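Local coordinates for protein benzoylformate decarboxylase (Mycobacterium smegmatis, PDB 4Q9D) that belongs to the thiamine pyrophosphate enzyme family, with three domains per chain, four chains in the assembly and a bound magnesium ion, at residues 100-105 with 109-114; 344-349 with 356-361; 374-377 with 381-384. One frame throughout, in Å; residues are numbered along the deposited sequence.

Contact 1: residues 100-105 with 109-114; sequences GQQTRE and VDPYLN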
loop_
_atom_site.group_PDB
_atom_site.type_symbol
_atom_site.label_atom_id
_atom_site.label_comp_id
_atom_site.label_asym_id
_atom_site.label_seq_id
_atom_site.Cartn_x
_atom_site.Cartn_y
_atom_site.Cartn_z
ATOM N N GLY B 100 -14.783 -0.261 13.975
ATOM C CA GLY B 100 -14.455 -1.294 14.939
ATOM C C GLY B 100 -13.578 -2.322 14.250
ATOM O O GLY B 100 -13.524 -2.403 13.011
ATOM N N GLN B 101 -12.872 -3.101 15.056
ATOM C CA GLN B 101 -11.972 -4.133 14.562
ATOM C C GLN B 101 -12.135 -5.358 15.481
ATOM O O GLN B 101 -12.590 -5.218 16.621
ATOM C CB GLN B 101 -10.548 -3.567 14.605
ATOM C CG GLN B 101 -9.427 -4.575 14.392
ATOM C CD GLN B 101 -9.410 -5.158 12.981
ATOM O OE1 GLN B 101 -10.222 -6.029 12.636
ATOM N NE2 GLN B 101 -8.436 -4.727 12.183
ATOM N N GLN B 102 -11.811 -6.555 15.000
ATOM C CA GLN B 102 -11.894 -7.728 15.861
ATOM C C GLN B 102 -10.968 -7.602 17.075
ATOM O O GLN B 102 -9.940 -6.910 17.041
ATOM C CB GLN B 102 -11.648 -9.046 15.084
ATOM C CG GLN B 102 -12.958 -9.668 14.573
ATOM C CD GLN B 102 -13.712 -10.411 15.705
ATOM O OE1 GLN B 102 -13.471 -10.155 16.883
ATOM N NE2 GLN B 102 -14.588 -11.353 15.341
ATOM N N THR B 103 -11.350 -8.269 18.158
ATOM C CA THR B 103 -10.609 -8.198 19.409
ATOM C C THR B 103 -9.151 -8.634 19.211
ATOM O O THR B 103 -8.863 -9.551 18.424
ATOM C CB THR B 103 -11.269 -9.091 20.525
ATOM O OG1 THR B 103 -10.334 -9.245 21.575
ATOM C CG2 THR B 103 -11.590 -10.482 19.992
ATOM N N ARG B 104 -8.234 -7.978 19.915
ATOM C CA ARG B 104 -6.840 -8.414 19.906
ATOM C C ARG B 104 -6.687 -9.857 20.400
ATOM O O ARG B 104 -5.656 -10.496 20.135
ATOM C CB ARG B 104 -5.965 -7.481 20.763
ATOM C CG ARG B 104 -6.015 -6.024 20.354
ATOM C CD ARG B 104 -5.038 -5.199 21.177
ATOM N NE ARG B 104 -5.231 -3.775 20.925
ATOM C CZ ARG B 104 -4.555 -3.053 20.038
ATOM N NH1 ARG B 104 -3.606 -3.619 19.293
ATOM N NH2 ARG B 104 -4.834 -1.757 19.905
ATOM N N GLU B 105 -7.702 -10.380 21.105
ATOM C CA GLU B 105 -7.615 -11.745 21.656
ATOM C C GLU B 105 -7.734 -12.813 20.573
ATOM O O GLU B 105 -7.415 -13.956 20.820
ATOM C CB GLU B 105 -8.723 -12.015 22.695
ATOM C CG GLU B 105 -8.846 -10.960 23.768
ATOM C CD GLU B 105 -8.020 -11.313 24.984
ATOM O OE1 GLU B 105 -7.718 -10.410 25.785
ATOM O OE2 GLU B 105 -7.665 -12.504 25.130
ATOM N N VAL B 109 -6.051 -15.097 14.091
ATOM C CA VAL B 109 -6.553 -16.250 13.353
ATOM C C VAL B 109 -7.487 -15.798 12.221
ATOM O O VAL B 109 -8.103 -16.618 11.545
ATOM C CB VAL B 109 -7.248 -17.296 14.287
ATOM C CG1 VAL B 109 -6.354 -17.586 15.553
ATOM C CG2 VAL B 109 -8.647 -16.845 14.704
ATOM N N ASP B 110 -7.580 -14.485 12.032
ATOM C CA ASP B 110 -8.450 -13.899 11.004
ATOM C C ASP B 110 -9.899 -14.347 11.163
ATOM O O ASP B 110 -10.454 -14.986 10.289
ATOM C CB ASP B 110 -7.918 -14.159 9.579
ATOM C CG ASP B 110 -8.645 -13.310 8.509
ATOM O OD1 ASP B 110 -9.225 -12.262 8.855
ATOM O OD2 ASP B 110 -8.661 -13.700 7.332
ATOM N N PRO B 111 -10.513 -14.031 12.315
ATOM C CA PRO B 111 -11.875 -14.504 12.595
ATOM C C PRO B 111 -12.934 -13.763 11.766
ATOM O O PRO B 111 -12.593 -12.879 10.965
ATOM C CB PRO B 111 -12.041 -14.207 14.093
ATOM C CG PRO B 111 -11.174 -12.975 14.333
ATOM C CD PRO B 111 -9.961 -13.214 13.411
ATOM N N TYR B 112 -14.203 -14.135 11.944
ATOM C CA TYR B 112 -15.311 -13.548 11.173
ATOM C C TYR B 112 -15.333 -12.051 11.445
ATOM O O TYR B 112 -15.205 -11.629 12.610
ATOM C CB TYR B 112 -16.628 -14.123 11.677
ATOM C CG TYR B 112 -17.850 -13.982 10.786
ATOM C CD1 TYR B 112 -17.923 -14.634 9.565
ATOM C CD2 TYR B 112 -18.962 -13.270 11.215
ATOM C CE1 TYR B 112 -19.064 -14.577 8.781
ATOM C CE2 TYR B 112 -20.110 -13.189 10.429
ATOM C CZ TYR B 112 -20.151 -13.851 9.224
ATOM O OH TYR B 112 -21.288 -13.819 8.455
ATOM N N LEU B 113 -15.507 -11.272 10.373
ATOM C CA LEU B 113 -15.578 -9.803 10.443
ATOM C C LEU B 113 -14.306 -9.129 10.960
ATOM O O LEU B 113 -14.329 -7.981 11.364
ATOM C CB LEU B 113 -16.804 -9.352 11.234
ATOM C CG LEU B 113 -18.091 -9.514 10.392
ATOM C CD1 LEU B 113 -19.326 -9.477 11.271
ATOM C CD2 LEU B 113 -18.202 -8.465 9.252
ATOM N N ASN B 114 -13.197 -9.855 10.950
ATOM C CA ASN B 114 -11.880 -9.237 11.108
ATOM C C ASN B 114 -11.649 -8.289 9.938
ATOM O O ASN B 114 -12.189 -8.494 8.849
ATOM C CB ASN B 114 -10.809 -10.323 11.081
ATOM C CG ASN B 114 -9.455 -9.835 11.507
ATOM O OD1 ASN B 114 -9.334 -9.013 12.416
ATOM N ND2 ASN B 114 -8.402 -10.388 10.885
#
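Gln102 lies across a type II beta turn running from Pro111 to Asn114, and it has the most surface buried of any residue here. The turn belongs to the loop that follows strand 95-101 of the parallel sheet in the N-terminal TPP-binding domain, so the chain leaves the strand at Gln101 and soon folds back beside it. The amide of Gln102 reaches the turn through one straight bond: NE2 donates to Tyr112 O at 2.8 Å, with an N-H...O angle of 171°. That carbonyl lies almost in the amide plane and receives the donor nearly head-on. A bend at chi2 (-78°) lets the chain do two things at once, since CG rests 3.8 Å from Pro111 CG while the amide continues to the carbonyl. The other end of the amide, OE1, accepts from Thr103 N on a lone pair, so the group is pinned at both ends and its rotation is fixed. NE2 also donates to Tyr281 O of the second subunit, which puts it between the turn and that subunit; the Tyr112 ring packs edge-to-face with the ring of the same Tyr281.

Asn114 comes in from the far end of the turn, its backbone N bonded to Pro111 O. Its OD1 lies 3.5 Å from Gln102 CB. ND2 is turned the other way, onto Asp110 OD1, and Asp110 in turn forms salt bridges with Arg90 and Arg304 of the second subunit. Gln101 swings its amide toward Asn114, the two amide planes 39° apart. Its NE2 is taken by Asn115 O and Glu131, while OE1 curls back to accept from Gln102 N at 2.9 Å. That leaves two acceptors facing each other without bonding: Gln101 OE1 and Asn114 OD1, 3.1 Å apart.

Contact 2: residues 344-349 with 356-361; sequences QRHSDI and TSNAVY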
loop_
_atom_site.group_PDB
_atom_site.type_symbol
_atom_site.label_atom_id
_atom_site.label_comp_id
_atom_site.label_asym_id
_atom_site.label_seq_id
_atom_site.Cartn_x
_atom_site.Cartn_y
_atom_site.Cartn_z
ATOM N N GLN B 344 -28.370 34.070 -20.533
ATOM C CA GLN B 344 -29.390 33.888 -21.537
ATOM C C GLN B 344 -30.650 33.357 -20.870
ATOM O O GLN B 344 -30.906 32.158 -20.892
ATOM C CB GLN B 344 -28.883 32.940 -22.623
ATOM C CG GLN B 344 -27.645 33.473 -23.353
ATOM C CD GLN B 344 -27.905 34.802 -24.073
ATOM O OE1 GLN B 344 -28.815 34.898 -24.899
ATOM N NE2 GLN B 344 -27.107 35.829 -23.755
ATOM N N ARG B 345 -31.422 34.250 -20.245
ATOM C CA ARG B 345 -32.691 33.851 -19.638
ATOM C C ARG B 345 -33.821 33.984 -20.658
ATOM O O ARG B 345 -33.919 34.977 -21.385
ATOM C CB ARG B 345 -33.055 34.706 -18.420
ATOM C CG ARG B 345 -32.091 34.682 -17.270
ATOM C CD ARG B 345 -32.583 35.526 -16.101
ATOM N NE ARG B 345 -32.073 35.001 -14.827
ATOM C CZ ARG B 345 -31.292 35.659 -13.961
ATOM N NH1 ARG B 345 -30.919 36.920 -14.199
ATOM N NH2 ARG B 345 -30.886 35.048 -12.838
ATOM N N HIS B 346 -34.674 32.973 -20.701
ATOM C CA HIS B 346 -35.969 33.078 -21.334
ATOM C C HIS B 346 -36.883 32.147 -20.545
ATOM O O HIS B 346 -36.447 31.109 -20.051
ATOM C CB HIS B 346 -35.888 32.672 -22.805
ATOM C CG HIS B 346 -35.834 31.191 -23.016
ATOM N ND1 HIS B 346 -36.966 30.421 -23.188
ATOM C CD2 HIS B 346 -34.783 30.335 -23.071
ATOM C CE1 HIS B 346 -36.617 29.155 -23.351
ATOM N NE2 HIS B 346 -35.299 29.077 -23.285
ATOM N N SER B 347 -38.148 32.522 -20.413
ATOM C CA SER B 347 -39.052 31.818 -19.522
ATOM C C SER B 347 -39.867 30.723 -20.197
ATOM O O SER B 347 -40.388 30.922 -21.289
ATOM C CB SER B 347 -40.011 32.806 -18.877
ATOM O OG SER B 347 -40.963 32.080 -18.148
ATOM N N ASP B 348 -39.976 29.568 -19.543
ATOM C CA ASP B 348 -40.885 28.508 -19.993
ATOM C C ASP B 348 -42.037 28.336 -19.005
ATOM O O ASP B 348 -42.650 27.276 -18.928
ATOM C CB ASP B 348 -40.146 27.185 -20.130
ATOM C CG ASP B 348 -39.225 27.155 -21.323
ATOM O OD1 ASP B 348 -39.606 27.729 -22.364
ATOM O OD2 ASP B 348 -38.128 26.554 -21.221
ATOM N N ILE B 349 -42.313 29.374 -18.230
ATOM C CA ILE B 349 -43.484 29.391 -17.349
ATOM C C ILE B 349 -44.598 30.152 -18.064
ATOM O O ILE B 349 -44.328 31.192 -18.664
ATOM C CB ILE B 349 -43.168 30.174 -16.073
ATOM C CG1 ILE B 349 -42.134 29.437 -15.229
ATOM C CG2 ILE B 349 -44.445 30.520 -15.283
ATOM C CD1 ILE B 349 -41.816 30.188 -13.938
ATOM N N THR B 356 -39.469 21.566 -19.164
ATOM C CA THR B 356 -38.047 21.772 -19.349
ATOM C C THR B 356 -37.380 21.981 -17.978
ATOM O O THR B 356 -38.006 22.467 -17.033
ATOM C CB THR B 356 -37.784 23.018 -20.215
ATOM O OG1 THR B 356 -38.334 24.164 -19.563
ATOM C CG2 THR B 356 -38.422 22.872 -21.591
ATOM N N SER B 357 -36.107 21.638 -17.865
ATOM C CA SER B 357 -35.381 22.003 -16.643
ATOM C C SER B 357 -35.327 23.532 -16.473
ATOM O O SER B 357 -35.265 24.058 -15.352
ATOM C CB SER B 357 -33.970 21.390 -16.633
ATOM O OG SER B 357 -33.327 21.530 -17.889
ATOM N N ASN B 358 -35.359 24.248 -17.588
ATOM C CA ASN B 358 -35.417 25.707 -17.542
ATOM C C ASN B 358 -36.667 26.203 -16.786
ATOM O O ASN B 358 -36.583 27.117 -15.954
ATOM C CB ASN B 358 -35.334 26.271 -18.967
ATOM C CG ASN B 358 -35.314 27.786 -18.993
ATOM O OD1 ASN B 358 -34.410 28.409 -18.437
ATOM N ND2 ASN B 358 -36.320 28.390 -19.632
ATOM N N ALA B 359 -37.823 25.585 -17.052
ATOM C CA ALA B 359 -39.043 25.902 -16.306
ATOM C C ALA B 359 -38.865 25.629 -14.820
ATOM O O ALA B 359 -39.244 26.441 -13.988
ATOM C CB ALA B 359 -40.218 25.081 -16.830
ATOM N N VAL B 360 -38.305 24.464 -14.489
ATOM C CA VAL B 360 -38.158 24.045 -13.093
ATOM C C VAL B 360 -37.325 25.029 -12.294
ATOM O O VAL B 360 -37.700 25.414 -11.194
ATOM C CB VAL B 360 -37.459 22.638 -12.963
ATOM C CG1 VAL B 360 -37.189 22.307 -11.490
ATOM C CG2 VAL B 360 -38.278 21.566 -13.622
ATOM N N TYR B 361 -36.164 25.412 -12.832
ATOM C CA TYR B 361 -35.277 26.313 -12.090
ATOM C C TYR B 361 -35.821 27.731 -11.970
ATOM O O TYR B 361 -35.573 28.405 -10.973
ATOM C CB TYR B 361 -33.861 26.310 -12.664
ATOM C CG TYR B 361 -33.050 25.107 -12.223
ATOM C CD1 TYR B 361 -32.159 25.192 -11.155
ATOM C CD2 TYR B 361 -33.199 23.873 -12.860
ATOM C CE1 TYR B 361 -31.425 24.057 -10.729
ATOM C CE2 TYR B 361 -32.475 22.754 -12.451
ATOM C CZ TYR B 361 -31.590 22.850 -11.396
ATOM O OH TYR B 361 -30.876 21.727 -11.038
HETATM O O HOH W 1 -33.269 30.457 -19.959
HETATM O O HOH W 2 -38.473 29.070 -17.347
#
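Asp348 OD2 is gripped by two donors from opposite faces of its carboxylate, both of them at the start of helix 357-367. Thr356 OG1, at the N-cap, donates to it at 2.9 Å. Asn358 ND2, from inside the first turn, donates at 3.0 Å and comes from well above the carboxylate plane, the amide standing 87° to it. The Thr356 hydroxyl is used twice, because the same OG1 accepts from Ala359 N in a capping bond. With chi1 at 60°, OG1 sits between its own backbone N and carbonyl carbon, where it can face both the helix turn and the aspartate. A carboxylate here would probably also interact favourably with the positive end of the helix dipole.

Asn358 stitches the incoming loop to the helix. CG is anti to the backbone N (chi1 -177°), and besides Asp348 its ND2 reaches His346 O at 2.8 Å in a nearly straight bond. Both acceptors lie close to the amide plane, so the two N-H groups fix that plane firmly; OD1 is held separately by Trp388 NE1. The same ND2 also lies over one face of the His346 ring, offset toward its rim.

Nearer the backbone the contact turns apolar: Ala359 CB meets Asp348 CB at 3.9 Å. A water also bridges the two backbones: it accepts from Asp348 N at 2.7 Å and donates to Asn358 O at 3.1 Å.

Contact 3: residues 374-377 with 381-384; sequences VVME and TMLD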
loop_
_atom_site.group_PDB
_atom_site.type_symbol
_atom_site.label_atom_id
_atom_site.label_comp_id
_atom_site.label_asym_id
_atom_site.label_seq_id
_atom_site.Cartn_x
_atom_site.Cartn_y
_atom_site.Cartn_z
ATOM N N VAL B 374 -28.268 25.918 -1.317
ATOM C CA VAL B 374 -28.577 25.082 -2.457
ATOM C C VAL B 374 -27.596 23.902 -2.486
ATOM O O VAL B 374 -26.387 24.117 -2.367
ATOM C CB VAL B 374 -28.489 25.888 -3.786
ATOM C CG1 VAL B 374 -28.507 24.934 -5.005
ATOM C CG2 VAL B 374 -29.652 26.891 -3.874
ATOM N N VAL B 375 -28.114 22.673 -2.625
ATOM C CA VAL B 375 -27.264 21.495 -2.872
ATOM C C VAL B 375 -27.538 21.011 -4.293
ATOM O O VAL B 375 -28.695 20.842 -4.669
ATOM C CB VAL B 375 -27.543 20.345 -1.868
ATOM C CG1 VAL B 375 -26.728 19.110 -2.237
ATOM C CG2 VAL B 375 -27.207 20.789 -0.459
ATOM N N MET B 376 -26.487 20.789 -5.084
ATOM C CA MET B 376 -26.675 20.498 -6.507
ATOM C C MET B 376 -26.144 19.120 -6.857
ATOM O O MET B 376 -24.997 18.803 -6.555
ATOM C CB MET B 376 -25.906 21.522 -7.367
ATOM C CG MET B 376 -25.901 21.171 -8.880
ATOM S SD MET B 376 -27.588 21.315 -9.583
ATOM C CE MET B 376 -27.190 21.577 -11.324
ATOM N N GLU B 377 -26.975 18.324 -7.521
ATOM C CA GLU B 377 -26.577 17.013 -8.017
ATOM C C GLU B 377 -27.425 16.669 -9.236
ATOM O O GLU B 377 -28.279 15.785 -9.179
ATOM C CB GLU B 377 -26.750 15.950 -6.933
ATOM C CG GLU B 377 -26.038 14.640 -7.228
ATOM C CD GLU B 377 -25.636 13.898 -5.969
ATOM O OE1 GLU B 377 -26.284 12.881 -5.644
ATOM O OE2 GLU B 377 -24.672 14.331 -5.304
ATOM N N THR B 381 -28.351 19.620 -15.694
ATOM C CA THR B 381 -28.995 20.925 -15.493
ATOM C C THR B 381 -28.115 22.029 -14.888
ATOM O O THR B 381 -28.624 23.006 -14.330
ATOM C CB THR B 381 -30.345 20.804 -14.741
ATOM O OG1 THR B 381 -30.113 20.444 -13.382
ATOM C CG2 THR B 381 -31.231 19.740 -15.399
ATOM N N MET B 382 -26.799 21.903 -15.019
ATOM C CA MET B 382 -25.915 22.951 -14.502
ATOM C C MET B 382 -26.203 24.330 -15.126
ATOM O O MET B 382 -26.152 25.357 -14.439
ATOM C CB MET B 382 -24.446 22.565 -14.698
ATOM C CG MET B 382 -23.936 21.546 -13.659
ATOM S SD MET B 382 -23.831 22.146 -11.952
ATOM C CE MET B 382 -22.497 23.365 -12.001
ATOM N N LEU B 383 -26.518 24.353 -16.419
ATOM C CA LEU B 383 -26.802 25.634 -17.089
ATOM C C LEU B 383 -28.000 26.313 -16.448
ATOM O O LEU B 383 -27.973 27.519 -16.213
ATOM C CB LEU B 383 -27.053 25.448 -18.596
ATOM C CG LEU B 383 -27.517 26.701 -19.368
ATOM C CD1 LEU B 383 -26.560 27.891 -19.191
ATOM C CD2 LEU B 383 -27.756 26.399 -20.863
ATOM N N ASP B 384 -29.025 25.524 -16.108
ATOM C CA ASP B 384 -30.240 26.055 -15.478
ATOM C C ASP B 384 -29.991 26.628 -14.095
ATOM O O ASP B 384 -30.578 27.634 -13.709
ATOM C CB ASP B 384 -31.329 24.973 -15.443
ATOM C CG ASP B 384 -31.586 24.389 -16.829
ATOM O OD1 ASP B 384 -31.840 25.179 -17.769
ATOM O OD2 ASP B 384 -31.479 23.165 -17.005
#
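Met376 drives the end of its side chain into the start of helix 382-388, and its terminal methyl makes the closest approaches of this small contact. CE sits 3.6 Å from Thr381 O; in the conformer given, CE lies 3.5 Å from Met382 SD. The setting is a beta-alpha-beta unit, strand 373-377 to helix 382-388 to strand 397-399, and the contact joins the strand to the start of the helix. With CG anti to the backbone N (chi1 172°), the methionine projects from the strand toward the helix; a bend at chi2 (67°) and a nearly extended last torsion then carry the methyl on to the first turn. CE also passes 3.8 Å from Thr381 OG1, a hydroxyl whose own polar partners include Ser378 OG.

The tight part is thus at Met376 CE, between Thr381 O and Met382 SD, with Met376 and Thr381 both buried. Met382 forms the more exposed and less certain side. It is partly exposed, and its chain coils through successive bends before SD crosses Met376 at a slant, 3.8 Å from its CG. This residue was modelled in two conformers, so the sulfur's share of the packing is less certain than the carbonyl's. The backbones themselves stay well apart, the CA atoms of Met376 and Met382 being 8.4 Å distant; the two methionine side chains bridge the gap.

On the strand side, Met376 shares backbone hydrogen bonds with Phe398 of strand 397-399, and its side chain also rests on Thr431 of strand 428-433 and Tyr361 of helix 357-367. Val375 faces helix 408-421 instead, packing on Ala412 and Ile415, while Met382 reaches Pro237 in a loop.

Overall arrangement
Contacts 2 and 3 are neighbours, their centres 13 Å apart, and two polar links join them: Ser357 OG to Asp384 OD2 at 2.6 Å and Tyr361 OH to Thr381 OG1 at 2.8 Å, both probable hydrogen bonds. Contact 3 is the nearer to the magnesium ion held by Asp434, Asn461 and Glu463, the Thr381 side chain about 8 Å away, against about 13 Å for that of Thr356. Contact 1 stands on the opposite side of the chain's centre, its centre 44 Å from that of contact 3 and 56 Å from that of contact 2. It faces the second subunit instead, consistent with the family's pairing of domains between subunits.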